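Local coordinates for hypothetical protein (Neisseria meningitidis Z2491, PDB 2F46) that is a putative phosphatase, probably hydrolysing phosphate esters as a nonclassical, eukaryotic-like enzyme of a bacterium, at residues L24-Q29 / A140-E145; E36-L41 / P104-C109; H77-T82 / S116-F121; E132-A137 / E149-A154. One frame throughout, in Å; residues are numbered along the deposited sequence.

Overall arrangement
The four contacts run from a helix on one face of a mixed five-stranded sheet, through the sheet, to the helices at the C-terminus. Contacts 1 and 2 use neighbouring parallel strands, 24-27 and 105-108, with centres about 13 Å apart. Contact 3 joins the end of outermost strand 75-78 to helix 113-125, which follows strand 105-108 in the chain. Contact 4 pairs the last two helices and lies farthest from contact 2, about 24 Å between centres. Along the chain, contacts 2 and 3 cross each other and both fall between the segments of contact 1, while contacts 1 and 4 interleave, tying the C-terminal helices to the phosphatase-like core.

Contact 1 of 4, residues L24-Q29 / A140-E145; sequences LYISPQ and AGVNLE
Ile-26 and Ala-140 mark the closest backbone approach between extended strand 24-27 and the loop 140-145, their CA atoms 7.1 Å apart with no hydrogen bond across. The loop leaves helix 130-139 through a Schellman motif: Gly-141, at positive phi, is its C-prime residue, with its N bonded to Gln-138 O while Val-142 N bonds back to Ala-137 O. This turn brings Ala-140 and Val-142 up to the sheet, and both direct their side chains at the strand.

Ile-26 is the one residue of the strand that answers them. Its CG1 lies between the backbone N and the carbonyl carbon (chi1 64°), and the chain then runs on extended, so CD1 is carried away from the sheet to the loop. There the methyl sits 3.7 Å from Ala-140 CB and an equal 3.7 Å from Val-142 CG2. CG1 follows along the alanine, 3.9 Å from Ala-140 CB. Val-142 offers the methyl that stands beside its own backbone N, and the two branched chains meet at a slant. All three residues are buried, and Cys-115 of helix 113-125 also touches Ile-26, so sheet, helix and loop meet here.

The preceding residue, Tyr-25, is backbone-bonded to Val-105 and Ala-107 of the adjacent parallel strand. Farther along the loop the chain bends in an Asx turn, in which Asn-143 OD1 accepts Glu-145 N at 2.9 Å, the N-H pointing to it at 159°.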
loop_
_atom_site.group_PDB
_atom_site.type_symbol
_atom_site.label_atom_id
_atom_site.label_comp_id
_atom_site.label_asym_id
_atom_site.label_seq_id
_atom_site.Cartn_x
_atom_site.Cartn_y
_atom_site.Cartn_z
ATOM N N LEU A 24 -8.547 -3.556 1.432
ATOM C CA LEU A 24 -7.142 -3.177 1.256
ATOM C C LEU A 24 -6.177 -3.989 2.140
ATOM O O LEU A 24 -6.267 -3.925 3.375
ATOM C CB LEU A 24 -6.987 -1.713 1.581
ATOM C CG LEU A 24 -5.559 -1.149 1.443
ATOM C CD1 LEU A 24 -5.059 -1.265 -0.004
ATOM C CD2 LEU A 24 -5.456 0.294 1.909
ATOM N N TYR A 25 -5.307 -4.746 1.515
ATOM C CA TYR A 25 -4.135 -5.389 2.153
ATOM C C TYR A 25 -2.897 -4.557 1.841
ATOM O O TYR A 25 -2.825 -3.884 0.787
ATOM C CB TYR A 25 -3.902 -6.752 1.569
ATOM C CG TYR A 25 -4.964 -7.785 1.874
ATOM C CD1 TYR A 25 -6.138 -7.824 1.165
ATOM C CD2 TYR A 25 -4.786 -8.696 2.903
ATOM C CE1 TYR A 25 -7.121 -8.768 1.451
ATOM C CE2 TYR A 25 -5.764 -9.650 3.196
ATOM C CZ TYR A 25 -6.920 -9.667 2.463
ATOM O OH TYR A 25 -7.905 -10.604 2.712
ATOM N N ILE A 26 -1.940 -4.564 2.766
ATOM C CA ILE A 26 -0.623 -3.966 2.501
ATOM C C ILE A 26 0.469 -5.033 2.703
ATOM O O ILE A 26 0.238 -6.106 3.272
ATOM C CB ILE A 26 -0.355 -2.755 3.364
ATOM C CG1 ILE A 26 -0.284 -3.108 4.863
ATOM C CG2 ILE A 26 -1.354 -1.667 3.051
ATOM C CD1 ILE A 26 0.120 -1.997 5.735
ATOM N N SER A 27 1.639 -4.767 2.178
ATOM C CA SER A 27 2.760 -5.698 2.288
ATOM C C SER A 27 4.076 -4.978 2.075
ATOM O O SER A 27 4.124 -3.924 1.392
ATOM C CB SER A 27 2.622 -6.765 1.219
ATOM O OG SER A 27 3.728 -7.636 1.100
ATOM N N PRO A 28 5.181 -5.552 2.581
ATOM C CA PRO A 28 6.496 -5.223 2.141
ATOM C C PRO A 28 6.747 -5.701 0.725
ATOM O O PRO A 28 5.861 -6.295 0.054
ATOM C CB PRO A 28 7.412 -5.967 3.126
ATOM C CG PRO A 28 6.596 -6.965 3.720
ATOM C CD PRO A 28 5.187 -6.597 3.612
ATOM N N GLN A 29 7.945 -5.484 0.212
ATOM C CA GLN A 29 8.242 -5.761 -1.192
ATOM C C GLN A 29 7.835 -7.151 -1.644
ATOM O O GLN A 29 8.231 -8.150 -1.022
ATOM C CB GLN A 29 9.730 -5.584 -1.444
ATOM C CG GLN A 29 10.201 -5.919 -2.805
ATOM C CD GLN A 29 9.670 -4.988 -3.859
ATOM O OE1 GLN A 29 9.741 -3.749 -3.693
ATOM N NE2 GLN A 29 9.144 -5.543 -4.962
ATOM N N ALA A 140 -1.726 -3.894 10.789
ATOM C CA ALA A 140 -1.239 -4.423 9.532
ATOM C C ALA A 140 0.280 -4.511 9.411
ATOM O O ALA A 140 0.818 -4.704 8.288
ATOM C CB ALA A 140 -1.774 -3.622 8.409
ATOM N N GLY A 141 0.970 -4.504 10.563
ATOM C CA GLY A 141 2.354 -4.807 10.583
ATOM C C GLY A 141 3.273 -3.608 10.372
ATOM O O GLY A 141 4.477 -3.800 10.231
ATOM N N VAL A 142 2.717 -2.401 10.418
ATOM C CA VAL A 142 3.502 -1.206 10.083
ATOM C C VAL A 142 3.399 -0.184 11.204
ATOM O O VAL A 142 2.308 0.246 11.599
ATOM C CB VAL A 142 2.994 -0.593 8.745
ATOM C CG1 VAL A 142 3.648 0.737 8.470
ATOM C CG2 VAL A 142 3.301 -1.490 7.593
ATOM N N ASN A 143 4.553 0.290 11.688
ATOM C CA ASN A 143 4.609 1.287 12.731
ATOM C C ASN A 143 4.730 2.691 12.129
ATOM O O ASN A 143 5.731 3.015 11.477
ATOM C CB ASN A 143 5.839 1.013 13.617
ATOM C CG ASN A 143 5.837 1.830 14.880
ATOM O OD1 ASN A 143 5.160 2.843 14.988
ATOM N ND2 ASN A 143 6.577 1.363 15.881
ATOM N N LEU A 144 3.700 3.519 12.322
ATOM C CA LEU A 144 3.707 4.905 11.830
ATOM C C LEU A 144 3.973 5.937 12.931
ATOM O O LEU A 144 3.741 7.133 12.728
ATOM C CB LEU A 144 2.361 5.256 11.179
ATOM C CG LEU A 144 2.053 4.452 9.925
ATOM C CD1 LEU A 144 0.674 4.885 9.391
ATOM C CD2 LEU A 144 3.149 4.621 8.854
ATOM N N GLU A 145 4.505 5.502 14.074
ATOM C CA GLU A 145 4.716 6.416 15.206
ATOM C C GLU A 145 5.634 7.595 14.851
ATOM O O GLU A 145 5.432 8.716 15.331
ATOM C CB GLU A 145 5.253 5.649 16.420
ATOM C CG GLU A 145 4.164 4.912 17.234
ATOM C CD GLU A 145 3.330 5.843 18.121
ATOM O OE1 GLU A 145 3.681 7.032 18.271
ATOM O OE2 GLU A 145 2.318 5.386 18.683
#

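Contact 2 of 4, residues E36-L41 / P104-C109; sequences EQIAQL and PVLAYC
Helix 35-41 packs on one face of the mixed sheet, and Ile-38 and Leu-106 make its side-chain contact with strand 105-108, a central strand that runs parallel to both of its neighbours. The closest CA pairs, Ile-38 with Leu-106 and Leu-41 with Pro-104, are more than 8 Å apart, so side chains have to span the layer.

Leu-106 points its side chain at the helix, with CG anti to the backbone N (chi1 174°), which lifts CD2 from the strand. Ile-38 does not aim its CB directly there, but the outer part of its chain swings closer, and Ile-38 CD1 reaches Leu-106 CD2 at 3.8 Å. CG1 of the isoleucine is just as near that methyl, so one leucine branch lies against two successive carbons of a chain that crosses it at about a right angle. Just before the strand begins, the partner is backbone: Pro-104 CG rests 4.0 Å from Leu-41 O. Pro-104 follows a cis peptide bond, and its side chain points toward segment 36-41.

Tyr-25 of strand 24-27 fills in beside this pair, touching Leu-41, Pro-104 and Leu-106. Next to it on the same face comes helix 61-68, whose Leu-68 meets Ile-38 and whose Phe-61 and Ile-64 meet Tyr-108, while strand 45-48 borders Leu-106 through Ile-46.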
loop_
_atom_site.group_PDB
_atom_site.type_symbol
_atom_site.label_atom_id
_atom_site.label_comp_id
_atom_site.label_asym_id
_atom_site.label_seq_id
_atom_site.Cartn_x
_atom_site.Cartn_y
_atom_site.Cartn_z
ATOM N N GLU A 36 1.510 -17.451 -4.816
ATOM C CA GLU A 36 0.578 -18.402 -4.201
ATOM C C GLU A 36 -0.355 -17.744 -3.211
ATOM O O GLU A 36 -1.561 -17.950 -3.259
ATOM C CB GLU A 36 1.318 -19.538 -3.485
ATOM C CG GLU A 36 1.376 -20.837 -4.271
ATOM N N GLN A 37 0.194 -16.964 -2.282
ATOM C CA GLN A 37 -0.635 -16.378 -1.266
ATOM C C GLN A 37 -1.572 -15.325 -1.866
ATOM O O GLN A 37 -2.705 -15.163 -1.424
ATOM C CB GLN A 37 0.206 -15.776 -0.139
ATOM C CG GLN A 37 -0.658 -15.180 0.965
ATOM C CD GLN A 37 0.116 -14.472 2.070
ATOM O OE1 GLN A 37 1.331 -14.222 1.953
ATOM N NE2 GLN A 37 -0.590 -14.138 3.132
ATOM N N ILE A 38 -1.052 -14.589 -2.849
ATOM C CA ILE A 38 -1.842 -13.559 -3.513
ATOM C C ILE A 38 -3.060 -14.181 -4.195
ATOM O O ILE A 38 -4.163 -13.646 -4.078
ATOM C CB ILE A 38 -0.942 -12.754 -4.461
ATOM C CG1 ILE A 38 -0.124 -11.784 -3.603
ATOM C CG2 ILE A 38 -1.726 -11.955 -5.478
ATOM C CD1 ILE A 38 1.007 -11.056 -4.314
ATOM N N ALA A 39 -2.839 -15.317 -4.854
ATOM C CA ALA A 39 -3.931 -16.043 -5.529
ATOM C C ALA A 39 -4.948 -16.543 -4.507
ATOM O O ALA A 39 -6.170 -16.447 -4.718
ATOM C CB ALA A 39 -3.385 -17.171 -6.323
ATOM N N GLN A 40 -4.445 -17.034 -3.380
ATOM C CA GLN A 40 -5.308 -17.546 -2.301
ATOM C C GLN A 40 -6.199 -16.487 -1.688
ATOM O O GLN A 40 -7.332 -16.755 -1.311
ATOM C CB GLN A 40 -4.469 -18.210 -1.208
ATOM C CG GLN A 40 -5.257 -18.641 0.040
ATOM C CD GLN A 40 -5.198 -17.625 1.201
ATOM O OE1 GLN A 40 -4.125 -17.101 1.537
ATOM N NE2 GLN A 40 -6.352 -17.376 1.839
ATOM N N LEU A 41 -5.673 -15.265 -1.555
ATOM C CA LEU A 41 -6.433 -14.160 -1.055
ATOM C C LEU A 41 -7.368 -13.566 -2.112
ATOM O O LEU A 41 -8.215 -12.769 -1.759
ATOM C CB LEU A 41 -5.483 -13.050 -0.602
ATOM C CG LEU A 41 -4.706 -13.290 0.678
ATOM C CD1 LEU A 41 -3.609 -12.216 0.838
ATOM C CD2 LEU A 41 -5.639 -13.297 1.859
ATOM N N PRO A 104 -10.348 -7.515 -3.692
ATOM C CA PRO A 104 -9.519 -6.678 -2.844
ATOM C C PRO A 104 -8.286 -6.112 -3.553
ATOM O O PRO A 104 -7.815 -6.685 -4.540
ATOM C CB PRO A 104 -9.085 -7.636 -1.705
ATOM C CG PRO A 104 -9.276 -8.967 -2.181
ATOM C CD PRO A 104 -10.214 -8.940 -3.350
ATOM N N VAL A 105 -7.763 -5.035 -2.960
ATOM C CA VAL A 105 -6.545 -4.349 -3.418
ATOM C C VAL A 105 -5.402 -4.766 -2.501
ATOM O O VAL A 105 -5.603 -4.879 -1.292
ATOM C CB VAL A 105 -6.698 -2.811 -3.362
ATOM C CG1 VAL A 105 -5.422 -2.161 -3.829
ATOM C CG2 VAL A 105 -7.899 -2.322 -4.215
ATOM N N LEU A 106 -4.218 -5.008 -3.062
ATOM C CA LEU A 106 -2.986 -5.140 -2.296
ATOM C C LEU A 106 -2.057 -3.998 -2.709
ATOM O O LEU A 106 -1.675 -3.910 -3.896
ATOM C CB LEU A 106 -2.304 -6.471 -2.605
ATOM C CG LEU A 106 -0.919 -6.729 -2.007
ATOM C CD1 LEU A 106 -0.847 -6.528 -0.567
ATOM C CD2 LEU A 106 -0.514 -8.161 -2.377
ATOM N N ALA A 107 -1.662 -3.193 -1.746
ATOM C CA ALA A 107 -0.659 -2.146 -1.959
ATOM C C ALA A 107 0.643 -2.530 -1.296
ATOM O O ALA A 107 0.644 -3.084 -0.193
ATOM C CB ALA A 107 -1.135 -0.813 -1.453
ATOM N N TYR A 108 1.766 -2.271 -1.956
ATOM C CA TYR A 108 3.065 -2.575 -1.345
ATOM C C TYR A 108 4.120 -1.477 -1.581
ATOM O O TYR A 108 3.990 -0.661 -2.513
ATOM C CB TYR A 108 3.656 -3.906 -1.830
ATOM C CG TYR A 108 4.224 -3.924 -3.239
ATOM C CD1 TYR A 108 3.434 -4.172 -4.326
ATOM C CD2 TYR A 108 5.583 -3.717 -3.471
ATOM C CE1 TYR A 108 3.945 -4.257 -5.619
ATOM C CE2 TYR A 108 6.108 -3.804 -4.747
ATOM C CZ TYR A 108 5.287 -4.041 -5.834
ATOM O OH TYR A 108 5.829 -4.091 -7.093
ATOM N N CYS A 109 5.106 -1.415 -0.700
ATOM C CA CYS A 109 6.272 -0.623 -0.991
ATOM C C CYS A 109 7.407 -1.491 -0.484
ATOM O O CYS A 109 7.351 -2.725 -0.553
ATOM C CB CYS A 109 6.174 0.804 -0.406
ATOM S SG CYS A 109 6.534 1.064 1.346
#

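Contact 3 of 4, residues H77-T82 / S116-F121; sequences HHQPVT and SLLWGF
Leu-118 of helix 113-125 reaches across to Gln-79 and Val-81, which follow the outermost strand 75-78. Its CB leaves the helix heading for that segment, and CG is placed anti to the carbonyl carbon (chi1 -69°), beside the backbone N. From CG, CD1 goes forward to make the contact, 4.0 Å from Gln-79 OE1 and 4.4 Å from Val-81 CG2. The other methyl, CD2, lies nearest the glutamine amide, 4.5 Å from Gln-79 NE2. The packing is therefore light, but Leu-118 supplies more than half of the surface buried here.

Gln-79 approaches from the opposite direction. Its chain is extended, so the amide arrives beside the leucine methyl as a van der Waals neighbour. Both amide atoms are hydrogen-bonded elsewhere, NE2 to Asp-90 O, and the side chain leans on Thr-93 and Phe-94 of helix 88-99.

The backbone of the segment is fixed as well, since Gln-79 O accepts from Asn-49 ND2 and Val-81 O from Arg-114 NH1. Four residues separate Cys-109 from Arg-114, one fewer than in the classical CX5R signature loop of cysteine-based phosphatases, which this loop resembles, so Val-81 probably lies close to the active site. Farther round the same helix, Trp-119 touches Leu-24, so helix 113-125 extends over the sheet as far as strand 24-27, with helix 88-99 alongside at Phe-121.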
loop_
_atom_site.group_PDB
_atom_site.type_symbol
_atom_site.label_atom_id
_atom_site.label_comp_id
_atom_site.label_asym_id
_atom_site.label_seq_id
_atom_site.Cartn_x
_atom_site.Cartn_y
_atom_site.Cartn_z
ATOM N N HIS A 77 -1.251 -0.869 -10.817
ATOM C CA HIS A 77 -0.963 0.557 -10.826
ATOM C C HIS A 77 0.375 0.792 -10.186
ATOM O O HIS A 77 0.593 0.407 -9.049
ATOM C CB HIS A 77 -2.036 1.349 -10.071
ATOM C CG HIS A 77 -3.406 1.124 -10.587
ATOM N ND1 HIS A 77 -3.839 1.616 -11.795
ATOM C CD2 HIS A 77 -4.430 0.385 -10.097
ATOM C CE1 HIS A 77 -5.086 1.242 -12.001
ATOM N NE2 HIS A 77 -5.472 0.484 -10.992
ATOM N N HIS A 78 1.266 1.499 -10.876
ATOM C CA HIS A 78 2.520 1.959 -10.320
ATOM C C HIS A 78 2.420 3.423 -9.897
ATOM O O HIS A 78 2.286 4.341 -10.734
ATOM C CB HIS A 78 3.664 1.782 -11.316
ATOM C CG HIS A 78 5.013 1.805 -10.691
ATOM N ND1 HIS A 78 6.184 1.741 -11.438
ATOM C CD2 HIS A 78 5.404 1.895 -9.406
ATOM C CE1 HIS A 78 7.220 1.795 -10.628
ATOM N NE2 HIS A 78 6.772 1.877 -9.383
ATOM N N GLN A 79 2.381 3.628 -8.573
ATOM C CA GLN A 79 2.164 4.937 -7.999
ATOM C C GLN A 79 3.331 5.198 -7.068
ATOM O O GLN A 79 3.201 5.241 -5.837
ATOM C CB GLN A 79 0.811 5.022 -7.279
ATOM C CG GLN A 79 0.564 6.464 -6.779
ATOM C CD GLN A 79 -0.333 6.637 -5.571
ATOM O OE1 GLN A 79 -0.889 5.661 -5.013
ATOM N NE2 GLN A 79 -0.464 7.893 -5.136
ATOM N N PRO A 80 4.522 5.387 -7.630
ATOM C CA PRO A 80 5.692 5.523 -6.801
ATOM C C PRO A 80 5.688 6.841 -5.987
ATOM O O PRO A 80 5.323 7.907 -6.496
ATOM C CB PRO A 80 6.833 5.488 -7.818
ATOM C CG PRO A 80 6.230 6.063 -9.000
ATOM C CD PRO A 80 4.849 5.558 -9.058
ATOM N N VAL A 81 6.058 6.721 -4.713
ATOM C CA VAL A 81 6.304 7.862 -3.843
ATOM C C VAL A 81 7.496 7.575 -2.946
ATOM O O VAL A 81 7.956 6.430 -2.816
ATOM C CB VAL A 81 5.080 8.190 -2.969
ATOM C CG1 VAL A 81 3.813 8.395 -3.831
ATOM C CG2 VAL A 81 4.836 7.085 -1.935
ATOM N N THR A 82 7.998 8.600 -2.273
ATOM C CA THR A 82 8.822 8.421 -1.093
ATOM C C THR A 82 8.073 8.963 0.127
ATOM O O THR A 82 7.240 9.880 0.007
ATOM C CB THR A 82 10.206 9.083 -1.216
ATOM O OG1 THR A 82 10.012 10.484 -1.247
ATOM C CG2 THR A 82 10.917 8.613 -2.482
ATOM N N SER A 116 0.629 2.652 3.955
ATOM C CA SER A 116 -0.065 2.941 5.195
ATOM C C SER A 116 -0.189 4.445 5.410
ATOM O O SER A 116 -1.186 4.940 5.947
ATOM C CB SER A 116 0.630 2.247 6.360
ATOM O OG SER A 116 0.677 0.845 6.186
ATOM N N LEU A 117 0.813 5.202 4.989
ATOM C CA LEU A 117 0.723 6.662 5.074
ATOM C C LEU A 117 -0.278 7.248 4.082
ATOM O O LEU A 117 -1.031 8.188 4.415
ATOM C CB LEU A 117 2.069 7.291 4.834
ATOM C CG LEU A 117 3.060 7.212 5.966
ATOM C CD1 LEU A 117 4.400 7.680 5.518
ATOM C CD2 LEU A 117 2.629 8.063 7.127
ATOM N N LEU A 118 -0.297 6.768 2.855
ATOM C CA LEU A 118 -1.264 7.269 1.893
ATOM C C LEU A 118 -2.689 7.035 2.411
ATOM O O LEU A 118 -3.550 7.933 2.316
ATOM C CB LEU A 118 -1.044 6.617 0.526
ATOM C CG LEU A 118 0.258 7.060 -0.157
ATOM C CD1 LEU A 118 0.571 6.112 -1.291
ATOM C CD2 LEU A 118 0.171 8.500 -0.677
ATOM N N TRP A 119 -2.937 5.839 2.945
ATOM C CA TRP A 119 -4.211 5.479 3.588
ATOM C C TRP A 119 -4.443 6.389 4.771
ATOM O O TRP A 119 -5.493 7.044 4.902
ATOM C CB TRP A 119 -4.179 4.019 4.026
ATOM C CG TRP A 119 -5.338 3.562 4.784
ATOM C CD1 TRP A 119 -6.492 3.057 4.273
ATOM C CD2 TRP A 119 -5.449 3.501 6.191
ATOM N NE1 TRP A 119 -7.356 2.745 5.307
ATOM C CE2 TRP A 119 -6.731 3.004 6.495
ATOM C CE3 TRP A 119 -4.589 3.857 7.239
ATOM C CZ2 TRP A 119 -7.167 2.817 7.790
ATOM C CZ3 TRP A 119 -5.021 3.653 8.538
ATOM C CH2 TRP A 119 -6.308 3.178 8.798
ATOM N N GLY A 120 -3.436 6.512 5.618
ATOM C CA GLY A 120 -3.591 7.208 6.907
ATOM C C GLY A 120 -3.800 8.700 6.782
ATOM O O GLY A 120 -4.564 9.271 7.543
ATOM N N PHE A 121 -3.133 9.381 5.872
ATOM C CA PHE A 121 -3.364 10.817 5.638
ATOM C C PHE A 121 -4.822 11.095 5.235
ATOM O O PHE A 121 -5.401 12.148 5.606
ATOM C CB PHE A 121 -2.429 11.351 4.555
ATOM C CG PHE A 121 -1.034 11.577 5.008
ATOM C CD1 PHE A 121 -0.764 12.281 6.135
ATOM C CD2 PHE A 121 0.038 11.078 4.263
ATOM C CE1 PHE A 121 0.553 12.483 6.520
ATOM C CE2 PHE A 121 1.332 11.298 4.643
ATOM C CZ PHE A 121 1.599 11.953 5.744
#

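Contact 4 of 4, residues E132-A137 / E149-A154; sequences EIIRRA and ERLDNA
Two consecutive helices at the C-terminus, 130-139 and 148-153, pack together where Leu-151 meets Ile-133 and Ile-134. Their backbones come nearest at Ile-133 and Leu-151, with CA atoms 8.4 Å apart. Leu-151 points at the first helix, and with CG anti to its carbonyl carbon (chi1 -73°) it brings CD1 against both isoleucines. That methyl is 4.1 Å from Ile-134 CG1 and 4.2 Å from Ile-133 CG2. Ile-133 thus presents its short branch and Ile-134 the root of its long one; both cross the leucine at a slant. Phe-121 of helix 113-125 and Val-130 also touch Leu-151, while Ala-124 covers Ile-133.

On helix 130-139, away from this apolar contact, Glu-132 gathers two arginines. In the conformers described, Arg-135 takes the carboxylate side-on with two nitrogens, NE to Glu-132 OE1 at 2.9 Å and NH2 to Glu-132 OE2 at 2.8 Å, both from above the carboxylate plane. Arg-136 NE adds a weak bond to Glu-132 OE2. Glu-132 and Arg-135 each have a second conformer, so this grip is probably not permanent.

The salt-bridge network lies within helix 130-139, and no hydrogen bond or salt bridge joins the two segments. Across the interface itself, the two helices meet through methyl and methylene groups, a buried hydrophobic contact that depends on shape and on exclusion of water.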
loop_
_atom_site.group_PDB
_atom_site.type_symbol
_atom_site.label_atom_id
_atom_site.label_comp_id
_atom_site.label_asym_id
_atom_site.label_seq_id
_atom_site.Cartn_x
_atom_site.Cartn_y
_atom_site.Cartn_z
ATOM N N GLU A 132 -5.759 6.189 16.472
ATOM C CA GLU A 132 -6.490 5.113 15.789
ATOM C C GLU A 132 -5.840 4.780 14.449
ATOM O O GLU A 132 -5.674 3.623 14.133
ATOM C CB GLU A 132 -7.971 5.460 15.608
ATOM C CG GLU A 132 -8.812 4.369 14.953
ATOM C CD GLU A 132 -9.029 3.130 15.830
ATOM O OE1 GLU A 132 -8.521 3.061 16.990
ATOM O OE2 GLU A 132 -9.726 2.205 15.356
ATOM N N ILE A 133 -5.448 5.801 13.705
ATOM C CA ILE A 133 -4.684 5.581 12.434
ATOM C C ILE A 133 -3.465 4.693 12.735
ATOM O O ILE A 133 -3.204 3.659 12.100
ATOM C CB ILE A 133 -4.268 6.911 11.803
ATOM C CG1 ILE A 133 -5.502 7.736 11.450
ATOM C CG2 ILE A 133 -3.420 6.678 10.541
ATOM C CD1 ILE A 133 -5.221 9.145 11.028
ATOM N N ILE A 134 -2.706 5.112 13.743
ATOM C CA ILE A 134 -1.507 4.396 14.103
ATOM C C ILE A 134 -1.788 2.962 14.591
ATOM O O ILE A 134 -1.111 2.031 14.241
ATOM C CB ILE A 134 -0.668 5.243 15.115
ATOM C CG1 ILE A 134 -0.177 6.501 14.388
ATOM C CG2 ILE A 134 0.520 4.453 15.690
ATOM C CD1 ILE A 134 0.534 7.507 15.309
ATOM N N ARG A 135 -2.833 2.805 15.388
ATOM C CA ARG A 135 -3.203 1.488 15.870
ATOM C C ARG A 135 -3.591 0.580 14.699
ATOM O O ARG A 135 -3.160 -0.532 14.622
ATOM C CB ARG A 135 -4.353 1.586 16.872
ATOM C CG ARG A 135 -4.861 0.216 17.333
ATOM C CD ARG A 135 -6.208 0.288 18.087
ATOM N NE ARG A 135 -7.382 0.360 17.189
ATOM C CZ ARG A 135 -7.847 -0.649 16.443
ATOM N NH1 ARG A 135 -7.264 -1.842 16.456
ATOM N NH2 ARG A 135 -8.925 -0.470 15.685
ATOM N N ARG A 136 -4.378 1.106 13.767
ATOM C CA ARG A 136 -4.816 0.300 12.602
ATOM C C ARG A 136 -3.653 -0.104 11.686
ATOM O O ARG A 136 -3.556 -1.234 11.259
ATOM C CB ARG A 136 -5.912 1.026 11.841
ATOM C CG ARG A 136 -7.252 0.893 12.572
ATOM C CD ARG A 136 -8.241 1.631 11.852
ATOM N NE ARG A 136 -9.585 1.497 12.432
ATOM C CZ ARG A 136 -10.472 0.567 12.089
ATOM N NH1 ARG A 136 -10.174 -0.385 11.214
ATOM N NH2 ARG A 136 -11.648 0.573 12.697
ATOM N N ALA A 137 -2.720 0.829 11.446
ATOM C CA ALA A 137 -1.570 0.470 10.622
ATOM C C ALA A 137 -0.707 -0.567 11.313
ATOM O O ALA A 137 -0.131 -1.450 10.725
ATOM C CB ALA A 137 -0.753 1.731 10.272
ATOM N N GLU A 149 3.280 13.470 13.836
ATOM C CA GLU A 149 3.093 14.914 13.629
ATOM C C GLU A 149 2.489 15.235 12.264
ATOM O O GLU A 149 1.572 16.065 12.157
ATOM C CB GLU A 149 4.417 15.644 13.803
ATOM C CG GLU A 149 4.909 15.645 15.230
ATOM C CD GLU A 149 6.357 16.100 15.375
ATOM O OE1 GLU A 149 6.895 16.767 14.452
ATOM O OE2 GLU A 149 6.958 15.787 16.430
ATOM N N ARG A 150 2.982 14.573 11.210
ATOM C CA ARG A 150 2.439 14.789 9.870
ATOM C C ARG A 150 1.018 14.293 9.788
ATOM O O ARG A 150 0.167 14.881 9.105
ATOM C CB ARG A 150 3.309 14.087 8.815
ATOM C CG ARG A 150 4.646 14.751 8.641
ATOM C CD ARG A 150 5.508 13.976 7.663
ATOM N NE ARG A 150 4.961 13.985 6.310
ATOM C CZ ARG A 150 5.404 13.195 5.329
ATOM N NH1 ARG A 150 6.394 12.349 5.555
ATOM N NH2 ARG A 150 4.845 13.271 4.119
ATOM N N LEU A 151 0.730 13.184 10.466
ATOM C CA LEU A 151 -0.635 12.690 10.437
ATOM C C LEU A 151 -1.589 13.708 11.079
ATOM O O LEU A 151 -2.682 13.982 10.561
ATOM C CB LEU A 151 -0.734 11.329 11.101
ATOM C CG LEU A 151 -0.135 10.177 10.273
ATOM C CD1 LEU A 151 0.051 8.967 11.129
ATOM C CD2 LEU A 151 -1.003 9.832 9.071
ATOM N N ASP A 152 -1.153 14.254 12.193
ATOM C CA ASP A 152 -1.976 15.215 12.914
ATOM C C ASP A 152 -2.269 16.400 12.012
ATOM O O ASP A 152 -3.420 16.832 11.908
ATOM C CB ASP A 152 -1.282 15.650 14.180
ATOM C CG ASP A 152 -2.149 16.577 15.024
ATOM O OD1 ASP A 152 -3.313 16.208 15.313
ATOM O OD2 ASP A 152 -1.657 17.668 15.377
ATOM N N ASN A 153 -1.249 16.904 11.326
ATOM C CA ASN A 153 -1.414 18.053 10.422
ATOM C C ASN A 153 -2.292 17.826 9.201
ATOM O O ASN A 153 -2.703 18.792 8.538
ATOM C CB ASN A 153 -0.050 18.596 10.022
ATOM C CG ASN A 153 0.738 19.069 11.214
ATOM O OD1 ASN A 153 0.173 19.269 12.277
ATOM N ND2 ASN A 153 2.050 19.233 11.054
ATOM N N ALA A 154 -2.616 16.571 8.913
ATOM C CA ALA A 154 -3.560 16.268 7.830
ATOM C C ALA A 154 -5.020 16.318 8.300
ATOM O O ALA A 154 -5.933 16.230 7.468
ATOM C CB ALA A 154 -3.244 14.908 7.214
#